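Local atomic coordinates of sugar-binding transport ATP-binding protein (PDB entry 1V43), a protein that binds ATP and probably hydrolyses it to power sugar uptake, as the ATPase subunit of an ABC transporter. Residues A[120-132]-A[148-160]. Numbering follows the deposited sequence.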
ATOM      1  N   LYS A 120     -28.160  18.487  23.276  1.00 37.57           N
ATOM      2  CA  LYS A 120     -28.211  17.066  23.602  1.00 39.90           C
ATOM      3  C   LYS A 120     -27.549  16.219  22.507  1.00 41.08           C
ATOM      4  O   LYS A 120     -26.770  15.315  22.805  1.00 39.28           O
ATOM      5  CB  LYS A 120     -29.656  16.593  23.777  1.00 44.30           C
ATOM      6  CG  LYS A 120     -29.750  15.108  24.101  1.00 49.72           C
ATOM      7  CD  LYS A 120     -31.177  14.597  24.105  1.00 62.08           C
ATOM      8  CE  LYS A 120     -31.232  13.149  24.585  1.00 66.87           C
ATOM      9  NZ  LYS A 120     -30.407  12.226  23.753  1.00 72.83           N
ATOM     10  N   ARG A 121     -27.869  16.519  21.248  1.00 37.89           N
ATOM     11  CA  ARG A 121     -27.321  15.795  20.098  1.00 38.72           C
ATOM     12  C   ARG A 121     -25.811  15.994  19.945  1.00 38.64           C
ATOM     13  O   ARG A 121     -25.074  15.023  19.719  1.00 37.08           O
ATOM     14  CB  ARG A 121     -28.020  16.245  18.813  1.00 43.55           C
ATOM     15  CG  ARG A 121     -29.522  16.051  18.827  1.00 48.95           C
ATOM     16  CD  ARG A 121     -30.182  16.872  17.730  1.00 62.99           C
ATOM     17  NE  ARG A 121     -30.345  16.132  16.483  1.00 72.27           N
ATOM     18  CZ  ARG A 121     -31.180  15.107  16.330  1.00 77.59           C
ATOM     19  NH1 ARG A 121     -31.928  14.699  17.350  1.00 77.24           N
ATOM     20  NH2 ARG A 121     -31.270  14.494  15.158  1.00 72.89           N
ATOM     21  N   VAL A 122     -25.356  17.247  20.051  1.00 32.04           N
ATOM     22  CA  VAL A 122     -23.927  17.549  19.940  1.00 28.64           C
ATOM     23  C   VAL A 122     -23.150  16.744  20.982  1.00 25.82           C
ATOM     24  O   VAL A 122     -22.152  16.120  20.654  1.00 28.59           O
ATOM     25  CB  VAL A 122     -23.640  19.071  20.115  1.00 30.82           C
ATOM     26  CG1 VAL A 122     -22.138  19.332  20.194  1.00 25.09           C
ATOM     27  CG2 VAL A 122     -24.196  19.832  18.935  1.00 28.40           C
ATOM     28  N   ARG A 123     -23.633  16.735  22.223  1.00 28.36           N
ATOM     29  CA  ARG A 123     -22.997  15.979  23.305  1.00 28.50           C
ATOM     30  C   ARG A 123     -22.958  14.492  22.942  1.00 31.08           C
ATOM     31  O   ARG A 123     -21.928  13.825  23.095  1.00 25.49           O
ATOM     32  CB  ARG A 123     -23.771  16.158  24.620  1.00 30.38           C
ATOM     33  CG  ARG A 123     -23.564  17.513  25.321  1.00 39.34           C
ATOM     34  CD  ARG A 123     -24.540  17.703  26.501  1.00 34.88           C
ATOM     35  NE  ARG A 123     -24.286  18.934  27.251  1.00 34.25           N
ATOM     36  CZ  ARG A 123     -23.591  18.999  28.386  1.00 35.45           C
ATOM     37  NH1 ARG A 123     -23.078  17.901  28.923  1.00 22.36           N
ATOM     38  NH2 ARG A 123     -23.401  20.165  28.984  1.00 31.06           N
ATOM     39  N   TRP A 124     -24.088  13.979  22.459  1.00 28.88           N
ATOM     40  CA  TRP A 124     -24.202  12.570  22.069  1.00 29.33           C
ATOM     41  C   TRP A 124     -23.203  12.222  20.949  1.00 25.10           C
ATOM     42  O   TRP A 124     -22.448  11.262  21.059  1.00 31.48           O
ATOM     43  CB  TRP A 124     -25.643  12.295  21.618  1.00 30.57           C
ATOM     44  CG  TRP A 124     -25.866  11.000  20.856  1.00 32.02           C
ATOM     45  CD1 TRP A 124     -26.001   9.740  21.382  1.00 34.64           C
ATOM     46  CD2 TRP A 124     -26.040  10.863  19.440  1.00 32.61           C
ATOM     47  NE1 TRP A 124     -26.254   8.829  20.375  1.00 31.98           N
ATOM     48  CE2 TRP A 124     -26.284   9.489  19.176  1.00 35.46           C
ATOM     49  CE3 TRP A 124     -26.017  11.767  18.364  1.00 27.28           C
ATOM     50  CZ2 TRP A 124     -26.506   8.999  17.880  1.00 29.55           C
ATOM     51  CZ3 TRP A 124     -26.236  11.275  17.071  1.00 29.77           C
ATOM     52  CH2 TRP A 124     -26.479   9.903  16.846  1.00 30.77           C
ATOM     53  N   ALA A 125     -23.186  13.025  19.890  1.00 25.74           N
ATOM     54  CA  ALA A 125     -22.283  12.783  18.773  1.00 26.50           C
ATOM     55  C   ALA A 125     -20.831  12.926  19.201  1.00 23.57           C
ATOM     56  O   ALA A 125     -19.989  12.116  18.833  1.00 22.86           O
ATOM     57  CB  ALA A 125     -22.588  13.756  17.620  1.00 18.92           C
ATOM     58  N   ALA A 126     -20.550  13.962  19.980  1.00 24.77           N
ATOM     59  CA  ALA A 126     -19.198  14.225  20.448  1.00 26.04           C
ATOM     60  C   ALA A 126     -18.685  13.063  21.295  1.00 28.90           C
ATOM     61  O   ALA A 126     -17.515  12.670  21.194  1.00 28.28           O
ATOM     62  CB  ALA A 126     -19.169  15.533  21.249  1.00 24.66           C
ATOM     63  N   GLU A 127     -19.557  12.506  22.130  1.00 26.27           N
ATOM     64  CA  GLU A 127     -19.156  11.385  22.966  1.00 23.73           C
ATOM     65  C   GLU A 127     -18.871  10.166  22.074  1.00 25.64           C
ATOM     66  O   GLU A 127     -17.882   9.457  22.280  1.00 28.76           O
ATOM     67  CB  GLU A 127     -20.254  11.074  23.994  1.00 24.58           C
ATOM     68  CG  GLU A 127     -19.907   9.991  25.027  1.00 30.95           C
ATOM     69  CD  GLU A 127     -19.813   8.583  24.420  1.00 44.17           C
ATOM     70  OE1 GLU A 127     -20.682   8.226  23.586  1.00 40.85           O
ATOM     71  OE2 GLU A 127     -18.883   7.827  24.787  1.00 37.52           O
ATOM     72  N   LEU A 128     -19.726   9.945  21.077  1.00 22.72           N
ATOM     73  CA  LEU A 128     -19.577   8.826  20.151  1.00 25.50           C
ATOM     74  C   LEU A 128     -18.263   8.872  19.388  1.00 27.82           C
ATOM     75  O   LEU A 128     -17.685   7.836  19.094  1.00 22.38           O
ATOM     76  CB  LEU A 128     -20.743   8.785  19.158  1.00 20.76           C
ATOM     77  CG  LEU A 128     -22.014   8.172  19.739  1.00 23.68           C
ATOM     78  CD1 LEU A 128     -23.172   8.358  18.795  1.00 23.30           C
ATOM     79  CD2 LEU A 128     -21.769   6.704  20.012  1.00 22.03           C
ATOM     80  N   LEU A 129     -17.796  10.073  19.066  1.00 26.34           N
ATOM     81  CA  LEU A 129     -16.535  10.218  18.354  1.00 26.02           C
ATOM     82  C   LEU A 129     -15.354  10.442  19.315  1.00 27.40           C
ATOM     83  O   LEU A 129     -14.217  10.618  18.885  1.00 27.81           O
ATOM     84  CB  LEU A 129     -16.642  11.374  17.359  1.00 25.29           C
ATOM     85  CG  LEU A 129     -17.226  11.121  15.955  1.00 23.22           C
ATOM     86  CD1 LEU A 129     -16.306  10.168  15.209  1.00 19.38           C
ATOM     87  CD2 LEU A 129     -18.652  10.566  16.038  1.00 19.78           C
ATOM     88  N   GLN A 130     -15.631  10.430  20.618  1.00 32.18           N
ATOM     89  CA  GLN A 130     -14.602  10.648  21.631  1.00 32.30           C
ATOM     90  C   GLN A 130     -13.905  11.992  21.443  1.00 31.43           C
ATOM     91  O   GLN A 130     -12.684  12.099  21.555  1.00 28.68           O
ATOM     92  CB  GLN A 130     -13.570   9.510  21.597  1.00 40.03           C
ATOM     93  CG  GLN A 130     -14.099   8.191  22.143  1.00 48.34           C
ATOM     94  CD  GLN A 130     -13.527   6.988  21.408  1.00 64.60           C
ATOM     95  OE1 GLN A 130     -13.710   6.844  20.193  1.00 66.45           O
ATOM     96  NE2 GLN A 130     -12.831   6.117  22.139  1.00 63.48           N
ATOM     97  N   ILE A 131     -14.682  13.021  21.140  1.00 31.45           N
ATOM     98  CA  ILE A 131     -14.110  14.349  20.972  1.00 30.63           C
ATOM     99  C   ILE A 131     -14.773  15.347  21.922  1.00 27.63           C
ATOM    100  O   ILE A 131     -14.684  16.548  21.705  1.00 32.04           O
ATOM    101  CB  ILE A 131     -14.277  14.859  19.521  1.00 29.93           C
ATOM    102  CG1 ILE A 131     -15.730  14.683  19.077  1.00 24.78           C
ATOM    103  CG2 ILE A 131     -13.315  14.122  18.579  1.00 26.78           C
ATOM    104  CD1 ILE A 131     -16.074  15.416  17.801  1.00 23.15           C
ATOM    105  N   GLU A 132     -15.432  14.860  22.974  1.00 29.62           N
ATOM    106  CA  GLU A 132     -16.113  15.758  23.921  1.00 36.86           C
ATOM    107  C   GLU A 132     -15.196  16.820  24.515  1.00 39.10           C
ATOM    108  O   GLU A 132     -15.653  17.907  24.849  1.00 40.02           O
ATOM    109  CB  GLU A 132     -16.740  14.996  25.096  1.00 33.75           C
ATOM    110  CG  GLU A 132     -17.198  13.589  24.798  1.00 48.25           C
ATOM    111  CD  GLU A 132     -16.165  12.539  25.203  1.00 49.94           C
ATOM    112  OE1 GLU A 132     -15.111  12.402  24.528  1.00 44.57           O
ATOM    113  OE2 GLU A 132     -16.414  11.856  26.218  1.00 48.95           O
ATOM    114  N   GLN A 148     -10.849  15.011  11.533  1.00 49.76           N
ATOM    115  CA  GLN A 148     -11.542  13.952  10.815  1.00 50.55           C
ATOM    116  C   GLN A 148     -12.751  13.520  11.640  1.00 43.89           C
ATOM    117  O   GLN A 148     -13.880  13.475  11.147  1.00 37.15           O
ATOM    118  CB  GLN A 148     -10.612  12.758  10.600  1.00 51.37           C
ATOM    119  CG  GLN A 148     -11.166  11.728   9.624  1.00 62.21           C
ATOM    120  CD  GLN A 148     -11.436  12.304   8.245  1.00 61.68           C
ATOM    121  OE1 GLN A 148     -10.535  12.849   7.601  1.00 61.87           O
ATOM    122  NE2 GLN A 148     -12.682  12.185   7.783  1.00 62.59           N
ATOM    123  N   ARG A 149     -12.499  13.231  12.910  1.00 40.78           N
ATOM    124  CA  ARG A 149     -13.542  12.804  13.827  1.00 39.75           C
ATOM    125  C   ARG A 149     -14.666  13.833  13.933  1.00 41.61           C
ATOM    126  O   ARG A 149     -15.835  13.470  14.084  1.00 44.23           O
ATOM    127  CB  ARG A 149     -12.925  12.537  15.199  1.00 39.53           C
ATOM    128  CG  ARG A 149     -11.707  11.633  15.129  1.00 42.41           C
ATOM    129  CD  ARG A 149     -11.858  10.349  15.936  1.00 43.75           C
ATOM    130  NE  ARG A 149     -11.857  10.592  17.375  1.00 58.00           N
ATOM    131  CZ  ARG A 149     -10.802  11.021  18.061  1.00 61.75           C
ATOM    132  NH1 ARG A 149      -9.656  11.254  17.439  1.00 59.70           N
ATOM    133  NH2 ARG A 149     -10.895  11.222  19.370  1.00 61.29           N
ATOM    134  N   VAL A 150     -14.318  15.116  13.838  1.00 41.79           N
ATOM    135  CA  VAL A 150     -15.311  16.182  13.931  1.00 35.77           C
ATOM    136  C   VAL A 150     -16.257  16.126  12.749  1.00 38.10           C
ATOM    137  O   VAL A 150     -17.465  16.319  12.895  1.00 41.54           O
ATOM    138  CB  VAL A 150     -14.649  17.584  13.957  1.00 41.08           C
ATOM    139  CG1 VAL A 150     -15.728  18.666  14.060  1.00 38.54           C
ATOM    140  CG2 VAL A 150     -13.666  17.680  15.123  1.00 37.42           C
ATOM    141  N   ALA A 151     -15.699  15.870  11.571  1.00 39.95           N
ATOM    142  CA  ALA A 151     -16.495  15.779  10.351  1.00 36.46           C
ATOM    143  C   ALA A 151     -17.520  14.653  10.463  1.00 31.55           C
ATOM    144  O   ALA A 151     -18.667  14.795  10.030  1.00 32.48           O
ATOM    145  CB  ALA A 151     -15.572  15.538   9.133  1.00 34.04           C
ATOM    146  N   VAL A 152     -17.110  13.530  11.047  1.00 29.55           N
ATOM    147  CA  VAL A 152     -18.028  12.400  11.198  1.00 28.35           C
ATOM    148  C   VAL A 152     -19.130  12.708  12.199  1.00 28.38           C
ATOM    149  O   VAL A 152     -20.285  12.376  11.955  1.00 33.27           O
ATOM    150  CB  VAL A 152     -17.305  11.126  11.659  1.00 25.90           C
ATOM    151  CG1 VAL A 152     -18.315  10.009  11.848  1.00 20.78           C
ATOM    152  CG2 VAL A 152     -16.249  10.726  10.644  1.00 29.19           C
ATOM    153  N   ALA A 153     -18.776  13.344  13.320  1.00 24.54           N
ATOM    154  CA  ALA A 153     -19.770  13.683  14.336  1.00 22.49           C
ATOM    155  C   ALA A 153     -20.824  14.582  13.708  1.00 16.03           C
ATOM    156  O   ALA A 153     -22.015  14.455  13.995  1.00 27.32           O
ATOM    157  CB  ALA A 153     -19.112  14.395  15.542  1.00 16.33           C
ATOM    158  N   ARG A 154     -20.384  15.490  12.844  1.00 25.63           N
ATOM    159  CA  ARG A 154     -21.316  16.399  12.180  1.00 31.19           C
ATOM    160  C   ARG A 154     -22.243  15.635  11.244  1.00 35.25           C
ATOM    161  O   ARG A 154     -23.429  15.941  11.147  1.00 33.36           O
ATOM    162  CB  ARG A 154     -20.563  17.463  11.388  1.00 35.97           C
ATOM    163  CG  ARG A 154     -21.492  18.445  10.686  1.00 42.70           C
ATOM    164  CD  ARG A 154     -20.703  19.583  10.065  1.00 50.98           C
ATOM    165  NE  ARG A 154     -19.658  19.085   9.179  1.00 57.70           N
ATOM    166  CZ  ARG A 154     -18.676  19.829   8.677  1.00 66.02           C
ATOM    167  NH1 ARG A 154     -18.594  21.122   8.975  1.00 62.74           N
ATOM    168  NH2 ARG A 154     -17.773  19.273   7.878  1.00 64.25           N
ATOM    169  N   ALA A 155     -21.696  14.636  10.554  1.00 35.86           N
ATOM    170  CA  ALA A 155     -22.515  13.839   9.644  1.00 35.56           C
ATOM    171  C   ALA A 155     -23.554  13.043  10.423  1.00 31.06           C
ATOM    172  O   ALA A 155     -24.707  12.952  10.006  1.00 31.18           O
ATOM    173  CB  ALA A 155     -21.633  12.895   8.802  1.00 17.08           C
ATOM    174  N   ILE A 156     -23.178  12.482  11.572  1.00 29.60           N
ATOM    175  CA  ILE A 156     -24.160  11.698  12.315  1.00 28.22           C
ATOM    176  C   ILE A 156     -25.053  12.486  13.260  1.00 26.96           C
ATOM    177  O   ILE A 156     -26.050  11.951  13.749  1.00 33.31           O
ATOM    178  CB  ILE A 156     -23.507  10.554  13.137  1.00 31.26           C
ATOM    179  CG1 ILE A 156     -22.931  11.088  14.459  1.00 29.55           C
ATOM    180  CG2 ILE A 156     -22.433   9.894  12.304  1.00 34.55           C
ATOM    181  CD1 ILE A 156     -22.435   9.991  15.388  1.00 28.69           C
ATOM    182  N   VAL A 157     -24.714  13.746  13.520  1.00 30.96           N
ATOM    183  CA  VAL A 157     -25.513  14.547  14.452  1.00 37.86           C
ATOM    184  C   VAL A 157     -26.986  14.703  14.056  1.00 41.17           C
ATOM    185  O   VAL A 157     -27.844  14.879  14.927  1.00 38.59           O
ATOM    186  CB  VAL A 157     -24.880  15.959  14.686  1.00 37.76           C
ATOM    187  CG1 VAL A 157     -25.317  16.926  13.612  1.00 39.06           C
ATOM    188  CG2 VAL A 157     -25.246  16.473  16.079  1.00 37.85           C
ATOM    189  N   VAL A 158     -27.284  14.617  12.756  1.00 37.85           N
ATOM    190  CA  VAL A 158     -28.667  14.741  12.288  1.00 37.32           C
ATOM    191  C   VAL A 158     -29.435  13.427  12.385  1.00 37.65           C
ATOM    192  O   VAL A 158     -30.635  13.379  12.118  1.00 42.55           O
ATOM    193  CB  VAL A 158     -28.742  15.238  10.816  1.00 38.74           C
ATOM    194  CG1 VAL A 158     -28.034  16.582  10.684  1.00 38.93           C
ATOM    195  CG2 VAL A 158     -28.115  14.218   9.875  1.00 34.41           C
ATOM    196  N   GLU A 159     -28.746  12.359  12.765  1.00 32.54           N
ATOM    197  CA  GLU A 159     -29.386  11.052  12.881  1.00 37.94           C
ATOM    198  C   GLU A 159     -30.013  10.658  11.533  1.00 36.57           C
ATOM    199  O   GLU A 159     -31.217  10.424  11.424  1.00 39.60           O
ATOM    200  CB  GLU A 159     -30.457  11.094  13.970  1.00 41.39           C
ATOM    201  CG  GLU A 159     -29.971  11.665  15.293  1.00 53.16           C
ATOM    202  CD  GLU A 159     -30.955  11.426  16.424  1.00 61.16           C
ATOM    203  OE1 GLU A 159     -30.934  10.322  17.011  1.00 63.39           O
ATOM    204  OE2 GLU A 159     -31.757  12.337  16.714  1.00 61.96           O
ATOM    205  N   PRO A 160     -29.184  10.549  10.494  1.00 30.75           N
ATOM    206  CA  PRO A 160     -29.662  10.190   9.160  1.00 28.59           C
ATOM    207  C   PRO A 160     -30.177   8.765   9.119  1.00 29.03           C
ATOM    208  O   PRO A 160     -29.759   7.932   9.925  1.00 26.70           O
ATOM    209  CB  PRO A 160     -28.413  10.355   8.315  1.00 19.37           C
ATOM    210  CG  PRO A 160     -27.367   9.768   9.226  1.00 22.31           C
ATOM    211  CD  PRO A 160     -27.720  10.385  10.582  1.00 25.48           C
TER
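The guanidinium of Arg149 has Ile131 CG2 over one face and two backbone carbonyls at its edge. Arg149 NE gives a nearly straight bond (164°) to Leu129 O at 2.8 Å, close to the guanidinium plane, while Arg149 NH2 reaches Gln130 O at 3.0 Å from above that carbonyl's plane. The Trp124 ring carries Leu128 CD1 on one face, offset toward the rim; at its edge, CZ3 comes within 3.4 Å of Ile156 O. Val158 O lies at the edge of the Arg121 guanidinium, whose salt bridge to Glu159 is modelled very short and is doubtful in detail.

Between these ends the helices cross at 135°, and small residues let them close up: Ala125 CB sits 4.1 Å from Ala153 CB. Leu129 CD2 meets Ile156 CD1 tip to tip at 3.9 Å, and the Leu129 side chain crosses that of Val152 at about a right angle, its CD1 against Val152 CB. With CG1 wedged between its backbone N and carbonyl carbon (chi1 50°), Ile131 sends CD1 to Ala153 CB, 3.9 Å away. Ile104 of helix 100-105 borders this layer. The contact lies in the helical part of the ABC ATPase domain, joining the helix that follows the LSGGQ signature to helix 115-128.

Both carbonyls lie at the C-terminal Schellman end of helix 115-128, where Arg149 supplies donors. Putting a leucine at Arg149 would probably leave these two oxygens without those donors and the chain around Gln130 less firmly tied. Gln146 takes up Arg149 NH1, so the cation is gripped by neutral oxygens, its charge probably eased by the helix's negative C-terminal pole.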